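Local coordinates for MAR1 Ribonuclease (Caenorhabditis elegans, PDB 2B34), which is probably a hydrolase of the isochorismatase family, described as a ribonuclease, whose substrate remains uncertain, at residues A[150-153]-A[157-160]; A[104-109]-A[113-118]; A[42-47]-A[73-78]; A[56-59]-A[65-68]. All blocks are in the same frame, centred on the assembly; numbering follows the deposited sequence.

Contact 1: A[150-153]-A[157-160]; sequences QMEQ and ILTT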
loop_
_atom_site.group_PDB
_atom_site.type_symbol
_atom_site.label_atom_id
_atom_site.label_comp_id
_atom_site.label_asym_id
_atom_site.label_seq_id
_atom_site.Cartn_x
_atom_site.Cartn_y
_atom_site.Cartn_z
ATOM N N GLN A 150 1.877 7.634 -5.715
ATOM C CA GLN A 150 3.011 8.561 -5.778
ATOM C C GLN A 150 2.874 9.675 -4.748
ATOM O O GLN A 150 3.859 10.085 -4.134
ATOM C CB GLN A 150 3.148 9.171 -7.174
ATOM C CG GLN A 150 3.424 8.163 -8.270
ATOM C CD GLN A 150 3.264 8.746 -9.661
ATOM O OE1 GLN A 150 4.150 9.437 -10.157
ATOM N NE2 GLN A 150 2.139 8.449 -10.304
ATOM N N MET A 151 1.648 10.164 -4.572
ATOM C CA MET A 151 1.367 11.201 -3.586
ATOM C C MET A 151 1.707 10.730 -2.175
ATOM O O MET A 151 2.380 11.440 -1.431
ATOM C CB MET A 151 -0.092 11.654 -3.664
ATOM C CG MET A 151 -0.433 12.457 -4.905
ATOM S SD MET A 151 -2.219 12.616 -5.097
ATOM C CE MET A 151 -2.357 12.911 -6.844
ATOM N N GLU A 152 1.258 9.529 -1.816
ATOM C CA GLU A 152 1.515 9.001 -0.474
ATOM C C GLU A 152 2.974 8.587 -0.258
ATOM O O GLU A 152 3.473 8.675 0.862
ATOM C CB GLU A 152 0.540 7.877 -0.104
ATOM C CG GLU A 152 0.984 6.470 -0.466
ATOM C CD GLU A 152 -0.034 5.423 -0.067
ATOM O OE1 GLU A 152 -0.625 5.548 1.030
ATOM O OE2 GLU A 152 -0.247 4.477 -0.856
ATOM N N GLN A 153 3.647 8.139 -1.321
ATOM C CA GLN A 153 5.089 7.863 -1.270
ATOM C C GLN A 153 5.862 9.125 -0.876
ATOM O O GLN A 153 6.825 9.059 -0.110
ATOM C CB GLN A 153 5.609 7.331 -2.616
ATOM C CG GLN A 153 5.276 5.864 -2.918
ATOM C CD GLN A 153 5.869 5.383 -4.245
ATOM O OE1 GLN A 153 5.295 5.590 -5.318
ATOM N NE2 GLN A 153 7.019 4.727 -4.169
ATOM N N ILE A 157 -1.161 13.038 2.465
ATOM C CA ILE A 157 -2.183 12.247 3.141
ATOM C C ILE A 157 -3.350 12.011 2.186
ATOM O O ILE A 157 -3.896 12.953 1.604
ATOM C CB ILE A 157 -2.644 12.911 4.467
ATOM C CG1 ILE A 157 -1.449 13.080 5.418
ATOM C CG2 ILE A 157 -3.750 12.083 5.138
ATOM C CD1 ILE A 157 -1.751 13.896 6.667
ATOM N N LEU A 158 -3.711 10.742 2.022
ATOM C CA LEU A 158 -4.837 10.351 1.193
ATOM C C LEU A 158 -6.088 10.263 2.052
ATOM O O LEU A 158 -6.311 9.279 2.757
ATOM C CB LEU A 158 -4.559 9.021 0.481
ATOM C CG LEU A 158 -3.288 8.911 -0.371
ATOM C CD1 LEU A 158 -3.103 7.477 -0.869
ATOM C CD2 LEU A 158 -3.297 9.900 -1.540
ATOM N N THR A 159 -6.898 11.312 1.986
ATOM C CA THR A 159 -8.069 11.444 2.837
ATOM C C THR A 159 -9.349 11.491 2.009
ATOM O O THR A 159 -9.297 11.493 0.783
ATOM C CB THR A 159 -7.953 12.684 3.768
ATOM O OG1 THR A 159 -9.058 12.702 4.682
ATOM C CG2 THR A 159 -7.921 13.983 2.971
ATOM N N THR A 160 -10.494 11.515 2.684
ATOM C CA THR A 160 -11.784 11.638 2.006
ATOM C C THR A 160 -12.516 12.895 2.461
ATOM O O THR A 160 -12.189 13.474 3.504
ATOM C CB THR A 160 -12.683 10.405 2.227
ATOM O OG1 THR A 160 -12.859 10.181 3.631
ATOM C CG2 THR A 160 -12.068 9.164 1.590
#
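Leu158 is met by Met151 and Glu152 where helix 141-154 hands the chain over to strand 157-159, the last step of a right-handed beta-alpha-beta crossover that begins with strand 128-137. The isochorismatase fold is an alpha/beta sandwich built from such crossovers round a parallel sheet, and this one delivers the edge strand of the chain's own sheet. The tie between the two segments is entirely by van der Waals contact; no hydrogen bond spans them.

The apolar part is a fork of leucine methyls. CG of Leu158 stands anti to the carbonyl carbon (chi1 -55°), which points CG, and with it both methyls, at the helix. CD2 takes CB of Met151 at 4.2 Å, close to the helix backbone, while the rest of the methionine side chain runs off, CE reaching Val115.

The second group is mixed in character. Leu158 comes in across the Glu152 chain: Glu152 CB is 3.7 Å from Leu158 CD1. That chain, extended beyond CG, brings both CB and the carboxylate against the CD1 methyl, so the methyl packs beside the charged group in a van der Waals contact only.

The polar bonds belong to the assembly. The backbone N of Leu158 donates to Gln153 OE1 of the second subunit, and Thr159 OG1 bonds to Gln150 OE1 of that same subunit, so the edge strand becomes part of an interface. Within the chain, the closest approach of the Glu152 carboxylate to the leucine is OE1 to Leu158 CD1, 3.7 Å.

Contact 2: A[104-109]-A[113-118]; sequences VILVGI and VCVLQT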
loop_
_atom_site.group_PDB
_atom_site.type_symbol
_atom_site.label_atom_id
_atom_site.label_comp_id
_atom_site.label_asym_id
_atom_site.label_seq_id
_atom_site.Cartn_x
_atom_site.Cartn_y
_atom_site.Cartn_z
ATOM N N VAL A 104 -2.548 22.163 3.254
ATOM C CA VAL A 104 -3.342 22.378 2.050
ATOM C C VAL A 104 -4.247 21.178 1.784
ATOM O O VAL A 104 -3.792 20.038 1.711
ATOM C CB VAL A 104 -2.478 22.707 0.798
ATOM C CG1 VAL A 104 -3.332 22.724 -0.469
ATOM C CG2 VAL A 104 -1.775 24.046 0.960
ATOM N N ILE A 105 -5.537 21.461 1.663
ATOM C CA ILE A 105 -6.528 20.479 1.256
ATOM C C ILE A 105 -6.666 20.619 -0.256
ATOM O O ILE A 105 -6.902 21.716 -0.765
ATOM C CB ILE A 105 -7.874 20.718 1.974
ATOM C CG1 ILE A 105 -7.660 20.763 3.498
ATOM C CG2 ILE A 105 -8.901 19.652 1.573
ATOM C CD1 ILE A 105 -8.819 21.348 4.293
ATOM N N LEU A 106 -6.490 19.512 -0.971
ATOM C CA LEU A 106 -6.405 19.556 -2.426
ATOM C C LEU A 106 -7.501 18.746 -3.113
ATOM O O LEU A 106 -7.669 17.550 -2.850
ATOM C CB LEU A 106 -5.010 19.100 -2.889
ATOM C CG LEU A 106 -4.561 19.185 -4.354
ATOM C CD1 LEU A 106 -4.844 20.543 -4.999
ATOM C CD2 LEU A 106 -3.074 18.871 -4.442
ATOM N N VAL A 107 -8.255 19.425 -3.975
ATOM C CA VAL A 107 -9.234 18.783 -4.851
ATOM C C VAL A 107 -8.935 19.158 -6.303
ATOM O O VAL A 107 -8.235 20.136 -6.567
ATOM C CB VAL A 107 -10.707 19.156 -4.489
ATOM C CG1 VAL A 107 -11.026 18.785 -3.047
ATOM C CG2 VAL A 107 -11.001 20.643 -4.746
ATOM N N GLY A 108 -9.455 18.379 -7.247
ATOM C CA GLY A 108 -9.308 18.742 -8.648
ATOM C C GLY A 108 -8.698 17.682 -9.526
ATOM O O GLY A 108 -8.601 16.514 -9.131
ATOM N N ILE A 109 -8.274 18.087 -10.722
ATOM C CA ILE A 109 -8.041 17.112 -11.785
ATOM C C ILE A 109 -6.725 17.136 -12.524
ATOM O O ILE A 109 -5.970 18.112 -12.469
ATOM C CB ILE A 109 -9.187 17.060 -12.817
ATOM C CG1 ILE A 109 -9.563 18.470 -13.280
ATOM C CG2 ILE A 109 -10.370 16.254 -12.257
ATOM C CD1 ILE A 109 -10.466 18.485 -14.462
ATOM N N VAL A 113 -1.148 14.728 -12.821
ATOM C CA VAL A 113 -0.485 15.886 -13.437
ATOM C C VAL A 113 -0.547 17.126 -12.522
ATOM O O VAL A 113 0.342 17.281 -11.690
ATOM C CB VAL A 113 -0.980 16.158 -14.891
ATOM C CG1 VAL A 113 -0.087 17.164 -15.589
ATOM C CG2 VAL A 113 -1.028 14.867 -15.700
ATOM N N CYS A 114 -1.575 17.979 -12.646
ATOM C CA CYS A 114 -1.719 19.174 -11.775
ATOM C C CYS A 114 -1.666 18.818 -10.303
ATOM O O CYS A 114 -0.912 19.425 -9.551
ATOM C CB CYS A 114 -3.021 19.968 -12.032
ATOM S SG CYS A 114 -3.363 21.360 -10.827
ATOM N N VAL A 115 -2.479 17.844 -9.903
ATOM C CA VAL A 115 -2.646 17.503 -8.493
ATOM C C VAL A 115 -1.350 16.925 -7.938
ATOM O O VAL A 115 -0.930 17.297 -6.848
ATOM C CB VAL A 115 -3.843 16.537 -8.258
ATOM C CG1 VAL A 115 -4.011 16.227 -6.778
ATOM C CG2 VAL A 115 -5.135 17.133 -8.820
ATOM N N LEU A 116 -0.721 16.031 -8.703
ATOM C CA LEU A 116 0.555 15.434 -8.313
ATOM C C LEU A 116 1.680 16.470 -8.263
ATOM O O LEU A 116 2.412 16.540 -7.276
ATOM C CB LEU A 116 0.936 14.272 -9.243
ATOM C CG LEU A 116 2.239 13.519 -8.931
ATOM C CD1 LEU A 116 2.227 12.950 -7.509
ATOM C CD2 LEU A 116 2.497 12.414 -9.956
ATOM N N GLN A 117 1.817 17.262 -9.325
ATOM C CA GLN A 117 2.851 18.304 -9.382
ATOM C C GLN A 117 2.651 19.366 -8.304
ATOM O O GLN A 117 3.619 19.812 -7.684
ATOM C CB GLN A 117 2.924 18.956 -10.769
ATOM C CG GLN A 117 3.371 18.027 -11.910
ATOM C CD GLN A 117 4.687 17.312 -11.637
ATOM O OE1 GLN A 117 5.619 17.883 -11.065
ATOM N NE2 GLN A 117 4.766 16.056 -12.050
ATOM N N THR A 118 1.400 19.763 -8.082
ATOM C CA THR A 118 1.070 20.687 -6.990
ATOM C C THR A 118 1.475 20.077 -5.655
ATOM O O THR A 118 2.146 20.727 -4.854
ATOM C CB THR A 118 -0.433 21.070 -6.980
ATOM O OG1 THR A 118 -0.771 21.710 -8.213
ATOM C CG2 THR A 118 -0.760 22.016 -5.826
#
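A first torsion of -179° in Val115 turns CG1 away from the backbone N and onto Leu106, leaving CG2 for Gly108; Leu106, whose CG takes the same torsion, reaches from the strand to meet it. The two belong to the first half of a beta-alpha-beta unit, strand 103-109 followed by helix 114-124, in the parallel sheet of the isochorismatase fold. The helix runs back over the sheet at 142° to the strand direction, with the two axes 8.4 Å apart at closest approach.

Leu106 and Val115 run alongside one another, pointing opposite ways, CD2 of Leu106 lying 3.7 Å from CG1 of Val115. The same CD2 methyl also touches CG2 of Thr118 one turn further on, at 4.1 Å, so a single leucine branch sits between two helix residues. Val115 CG2 rests on the strand backbone, 3.5 Å from Gly108 O. An alanine in place of Val115 would remove both methyls and is likely to open a gap between helix and strand, where Leu106 CD2 and Gly108 O lose the methyls they rest on.

At the start of the helix, CB of Cys114 packs 3.5 Å from Ile109 O, and its sulfur is in the disulfide with Cys20, which covalently ties the helix start to strand 15-20. Thr118 turns its hydroxyl back to the helix backbone and also accepts from Met89 N. The carbonyl oxygen of Cys114 thus takes two donors from opposite faces of its plane: Thr118 N at 2.8 Å, and Thr118 OG1 at 2.7 Å, the hydroxyl standing 39° above that plane.

Contact 3: A[42-47]-A[73-78]; sequences RLIDAA and EGLAEN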
loop_
_atom_site.group_PDB
_atom_site.type_symbol
_atom_site.label_atom_id
_atom_site.label_comp_id
_atom_site.label_asym_id
_atom_site.label_seq_id
_atom_site.Cartn_x
_atom_site.Cartn_y
_atom_site.Cartn_z
ATOM N N ARG A 42 -18.747 20.192 -1.933
ATOM C CA ARG A 42 -18.852 19.987 -0.478
ATOM C C ARG A 42 -17.702 20.636 0.288
ATOM O O ARG A 42 -17.921 21.257 1.336
ATOM C CB ARG A 42 -18.933 18.496 -0.131
ATOM C CG ARG A 42 -20.236 17.848 -0.525
ATOM C CD ARG A 42 -20.191 16.340 -0.346
ATOM N NE ARG A 42 -21.469 15.723 -0.703
ATOM C CZ ARG A 42 -21.956 14.623 -0.140
ATOM N NH1 ARG A 42 -21.290 14.008 0.829
ATOM N NH2 ARG A 42 -23.123 14.144 -0.535
ATOM N N LEU A 43 -16.484 20.484 -0.235
ATOM C CA LEU A 43 -15.301 21.072 0.385
ATOM C C LEU A 43 -15.271 22.589 0.255
ATOM O O LEU A 43 -14.897 23.286 1.199
ATOM C CB LEU A 43 -14.024 20.454 -0.185
ATOM C CG LEU A 43 -13.695 19.160 0.561
ATOM C CD1 LEU A 43 -13.385 18.048 -0.396
ATOM C CD2 LEU A 43 -12.593 19.368 1.599
ATOM N N ILE A 44 -15.664 23.084 -0.919
ATOM C CA ILE A 44 -15.805 24.522 -1.158
ATOM C C ILE A 44 -16.809 25.154 -0.183
ATOM O O ILE A 44 -16.528 26.201 0.396
ATOM C CB ILE A 44 -16.173 24.812 -2.632
ATOM C CG1 ILE A 44 -14.926 24.702 -3.515
ATOM C CG2 ILE A 44 -16.798 26.194 -2.782
ATOM C CD1 ILE A 44 -15.222 24.517 -4.994
ATOM N N ASP A 45 -17.962 24.504 -0.003
ATOM C CA ASP A 45 -18.977 24.941 0.960
ATOM C C ASP A 45 -18.437 24.907 2.387
ATOM O O ASP A 45 -18.655 25.843 3.161
ATOM C CB ASP A 45 -20.225 24.055 0.888
ATOM C CG ASP A 45 -21.049 24.278 -0.371
ATOM O OD1 ASP A 45 -20.926 25.336 -1.027
ATOM O OD2 ASP A 45 -21.844 23.370 -0.699
ATOM N N ALA A 46 -17.739 23.822 2.729
ATOM C CA ALA A 46 -17.132 23.673 4.049
ATOM C C ALA A 46 -16.104 24.761 4.320
ATOM O O ALA A 46 -16.060 25.301 5.424
ATOM C CB ALA A 46 -16.505 22.301 4.203
ATOM N N ALA A 47 -15.290 25.083 3.312
ATOM C CA ALA A 47 -14.280 26.137 3.443
ATOM C C ALA A 47 -14.910 27.521 3.661
ATOM O O ALA A 47 -14.430 28.301 4.486
ATOM C CB ALA A 47 -13.346 26.147 2.237
ATOM N N GLU A 73 -20.275 28.982 -7.715
ATOM C CA GLU A 73 -21.444 29.390 -6.927
ATOM C C GLU A 73 -21.209 29.278 -5.422
ATOM O O GLU A 73 -21.752 30.063 -4.647
ATOM C CB GLU A 73 -22.663 28.539 -7.291
ATOM C CG GLU A 73 -23.305 28.854 -8.626
ATOM C CD GLU A 73 -24.527 27.984 -8.898
ATOM O OE1 GLU A 73 -25.515 28.064 -8.130
ATOM O OE2 GLU A 73 -24.497 27.218 -9.885
ATOM N N GLY A 74 -20.412 28.293 -5.017
ATOM C CA GLY A 74 -20.154 28.049 -3.597
ATOM C C GLY A 74 -18.940 28.756 -3.020
ATOM O O GLY A 74 -18.774 28.809 -1.799
ATOM N N LEU A 75 -18.084 29.289 -3.890
ATOM C CA LEU A 75 -16.828 29.902 -3.460
ATOM C C LEU A 75 -17.041 31.027 -2.459
ATOM O O LEU A 75 -17.953 31.843 -2.618
ATOM C CB LEU A 75 -16.031 30.427 -4.657
ATOM C CG LEU A 75 -15.379 29.424 -5.608
ATOM C CD1 LEU A 75 -14.691 30.171 -6.729
ATOM C CD2 LEU A 75 -14.398 28.493 -4.882
ATOM N N ALA A 76 -16.190 31.053 -1.434
ATOM C CA ALA A 76 -16.161 32.137 -0.456
ATOM C C ALA A 76 -15.958 33.478 -1.161
ATOM O O ALA A 76 -15.354 33.541 -2.236
ATOM C CB ALA A 76 -15.072 31.900 0.580
ATOM N N GLU A 77 -16.459 34.535 -0.531
ATOM C CA GLU A 77 -16.627 35.853 -1.158
ATOM C C GLU A 77 -15.432 36.474 -1.901
ATOM O O GLU A 77 -15.609 37.044 -2.986
ATOM C CB GLU A 77 -17.190 36.849 -0.141
ATOM C CG GLU A 77 -17.712 38.128 -0.769
ATOM C CD GLU A 77 -18.817 38.763 0.040
ATOM O OE1 GLU A 77 -18.679 38.862 1.278
ATOM O OE2 GLU A 77 -19.831 39.160 -0.572
ATOM N N ASN A 78 -14.235 36.389 -1.331
ATOM C CA ASN A 78 -13.065 37.033 -1.942
ATOM C C ASN A 78 -12.042 36.031 -2.493
ATOM O O ASN A 78 -10.831 36.235 -2.370
ATOM C CB ASN A 78 -12.395 37.984 -0.936
ATOM C CG ASN A 78 -13.287 39.160 -0.546
ATOM O OD1 ASN A 78 -13.680 39.967 -1.393
ATOM N ND2 ASN A 78 -13.595 39.268 0.747
HETATM O O HOH W 1 -14.808 28.359 -0.616
#
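The CG2 methyl of Ile44 presses on the peptide that joins Gly74 to Leu75, 3.3 Å from Gly74 C. Placed anti to the backbone N, that methyl reaches the peptide, while CG1 and CD1 turn toward the leucine. CD2 of Leu75 completes the apolar patch, 3.9 Å from Ile44 CG2, the two side chains crossing obliquely. An alanine in place of Ile44 would remove CG1, CG2 and CD1, and would probably leave the Gly74 peptide and the Leu75 methyl without their hydrophobic cover.

There is little room for a side chain at Gly74: a beta carbon would run into Asp45 OD1 and crowd Ile44 CG2, whereas the bare CA can lie 3.8 Å from Asp45 OD1. That carboxylate oxygen is occupied by salt bridges to Arg41 and Arg48, and Arg48 also donates to Gly74 O, which links the acid to the far segment through one guanidinium.

Further out, a water bridges the backbones: it donates to Ile44 O at 2.9 Å and accepts from Ala76 N at 3.1 Å.

The contact lays the end of helix 69-74 against helix 33-49. Ile44 also faces Leu17 and Val19 of strand 15-20, and Leu75 reaches Thr54 and Val56 of strand 54-59, so helix 33-49 and the turn leaving helix 69-74 pack together on these neighbouring strands.

Contact 4: A[56-59]-A[65-68]; sequences VTEQ and GHTV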
loop_
_atom_site.group_PDB
_atom_site.type_symbol
_atom_site.label_atom_id
_atom_site.label_comp_id
_atom_site.label_asym_id
_atom_site.label_seq_id
_atom_site.Cartn_x
_atom_site.Cartn_y
_atom_site.Cartn_z
ATOM N N VAL A 56 -8.278 28.978 -6.290
ATOM C CA VAL A 56 -8.694 28.257 -7.489
ATOM C C VAL A 56 -7.725 28.565 -8.630
ATOM O O VAL A 56 -7.384 29.726 -8.863
ATOM C CB VAL A 56 -10.141 28.636 -7.920
ATOM C CG1 VAL A 56 -10.612 27.779 -9.098
ATOM C CG2 VAL A 56 -11.115 28.503 -6.755
ATOM N N THR A 57 -7.272 27.523 -9.326
ATOM C CA THR A 57 -6.509 27.710 -10.561
ATOM C C THR A 57 -7.278 27.190 -11.767
ATOM O O THR A 57 -8.070 26.248 -11.656
ATOM C CB THR A 57 -5.115 27.027 -10.534
ATOM O OG1 THR A 57 -5.262 25.612 -10.333
ATOM C CG2 THR A 57 -4.222 27.633 -9.447
ATOM N N GLU A 58 -7.030 27.813 -12.915
ATOM C CA GLU A 58 -7.553 27.341 -14.191
ATOM C C GLU A 58 -6.405 27.194 -15.190
ATOM O O GLU A 58 -5.637 28.136 -15.409
ATOM C CB GLU A 58 -8.628 28.293 -14.727
ATOM C CG GLU A 58 -9.771 28.545 -13.746
ATOM C CD GLU A 58 -10.830 29.495 -14.276
ATOM O OE1 GLU A 58 -10.527 30.293 -15.184
ATOM O OE2 GLU A 58 -11.974 29.442 -13.769
ATOM N N GLN A 59 -6.280 26.001 -15.764
ATOM C CA GLN A 59 -5.263 25.709 -16.771
ATOM C C GLN A 59 -5.723 26.215 -18.129
ATOM O O GLN A 59 -6.809 25.860 -18.587
ATOM C CB GLN A 59 -4.985 24.201 -16.838
ATOM C CG GLN A 59 -4.049 23.748 -17.976
ATOM C CD GLN A 59 -2.568 23.965 -17.684
ATOM O OE1 GLN A 59 -1.733 23.895 -18.588
ATOM N NE2 GLN A 59 -2.236 24.211 -16.426
ATOM N N GLY A 65 -11.624 26.416 -21.083
ATOM C CA GLY A 65 -12.760 27.067 -20.437
ATOM C C GLY A 65 -12.494 27.344 -18.969
ATOM O O GLY A 65 -11.363 27.203 -18.496
ATOM N N HIS A 66 -13.544 27.713 -18.244
ATOM C CA HIS A 66 -13.415 28.155 -16.860
ATOM C C HIS A 66 -13.945 27.142 -15.842
ATOM O O HIS A 66 -14.601 26.168 -16.211
ATOM C CB HIS A 66 -14.109 29.512 -16.692
ATOM C CG HIS A 66 -13.547 30.582 -17.579
ATOM N ND1 HIS A 66 -12.330 31.183 -17.339
ATOM C CD2 HIS A 66 -14.027 31.144 -18.713
ATOM C CE1 HIS A 66 -12.087 32.074 -18.283
ATOM N NE2 HIS A 66 -13.099 32.069 -19.131
ATOM N N THR A 67 -13.654 27.386 -14.563
ATOM C CA THR A 67 -14.170 26.572 -13.458
ATOM C C THR A 67 -15.677 26.322 -13.608
ATOM O O THR A 67 -16.445 27.254 -13.873
ATOM C CB THR A 67 -13.876 27.237 -12.082
ATOM O OG1 THR A 67 -12.470 27.480 -11.951
ATOM C CG2 THR A 67 -14.335 26.359 -10.919
ATOM N N VAL A 68 -16.073 25.057 -13.456
ATOM C CA VAL A 68 -17.471 24.620 -13.508
ATOM C C VAL A 68 -18.372 25.520 -12.640
ATOM O O VAL A 68 -18.090 25.719 -11.453
ATOM C CB VAL A 68 -17.592 23.128 -13.079
ATOM C CG1 VAL A 68 -19.045 22.713 -12.859
ATOM C CG2 VAL A 68 -16.919 22.220 -14.110
HETATM O O HOH W 2 -10.692 25.228 -11.215
#
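One carboxylate, that of Glu58 at the end of strand 54-59, receives three hydrogen bonds from two successive residues, His66 and Thr67, of the loop between helices 61-64 and 69-74. OE2 takes two of them: Thr67 OG1 at 2.7 Å, on its anti lone pair, and Thr67 N at 2.8 Å, from 60° above the carboxylate plane. OE1 accepts from His66 ND1 at 2.9 Å in a nearly straight bond (171°). The donor comes from the syn side, and OE1 lies at the ring's edge, in the plane of the ring, though ring and carboxylate planes are 43° apart. Glu58, with its chain extended beyond CG, carries the group across to the loop.

Val56 CG1 meets Thr67 OG1 tip to tip at 3.4 Å. A water donates both to Thr67 OG1 and to Thr57 O, giving the threonine hydroxyl a donor as well as an acceptor.

Three donors on a buried carboxylate are consistent with a charged glutamate whose rotation is fixed. The loop is thus stitched to the strand through side-chain oxygens, with the ND1 bond favouring the imidazole's observed orientation.

How the contacts relate
Contact 2 is the most central, with every touching residue buried; contact 1 is buried too, but at the edge of the sheet, where neighbouring subunits take over its polar groups. Both pack a helix on a strand by aliphatic groups, and they meet directly, Met151 CE lying 3.7 Å from Val115 CG1. Contact 3 is only partly buried and joins helix 33-49 to the end of helix 69-74 and its following loop, with a water and arginine-bound charge at its margin. Contact 4, nested inside contact 3, relies on a carboxylate instead of methyls; Leu75 of contact 3 touches Val56 of contact 4. Leu43 of segment 42-47 packs on Val107 and Ile105, joining contacts 2 and 3.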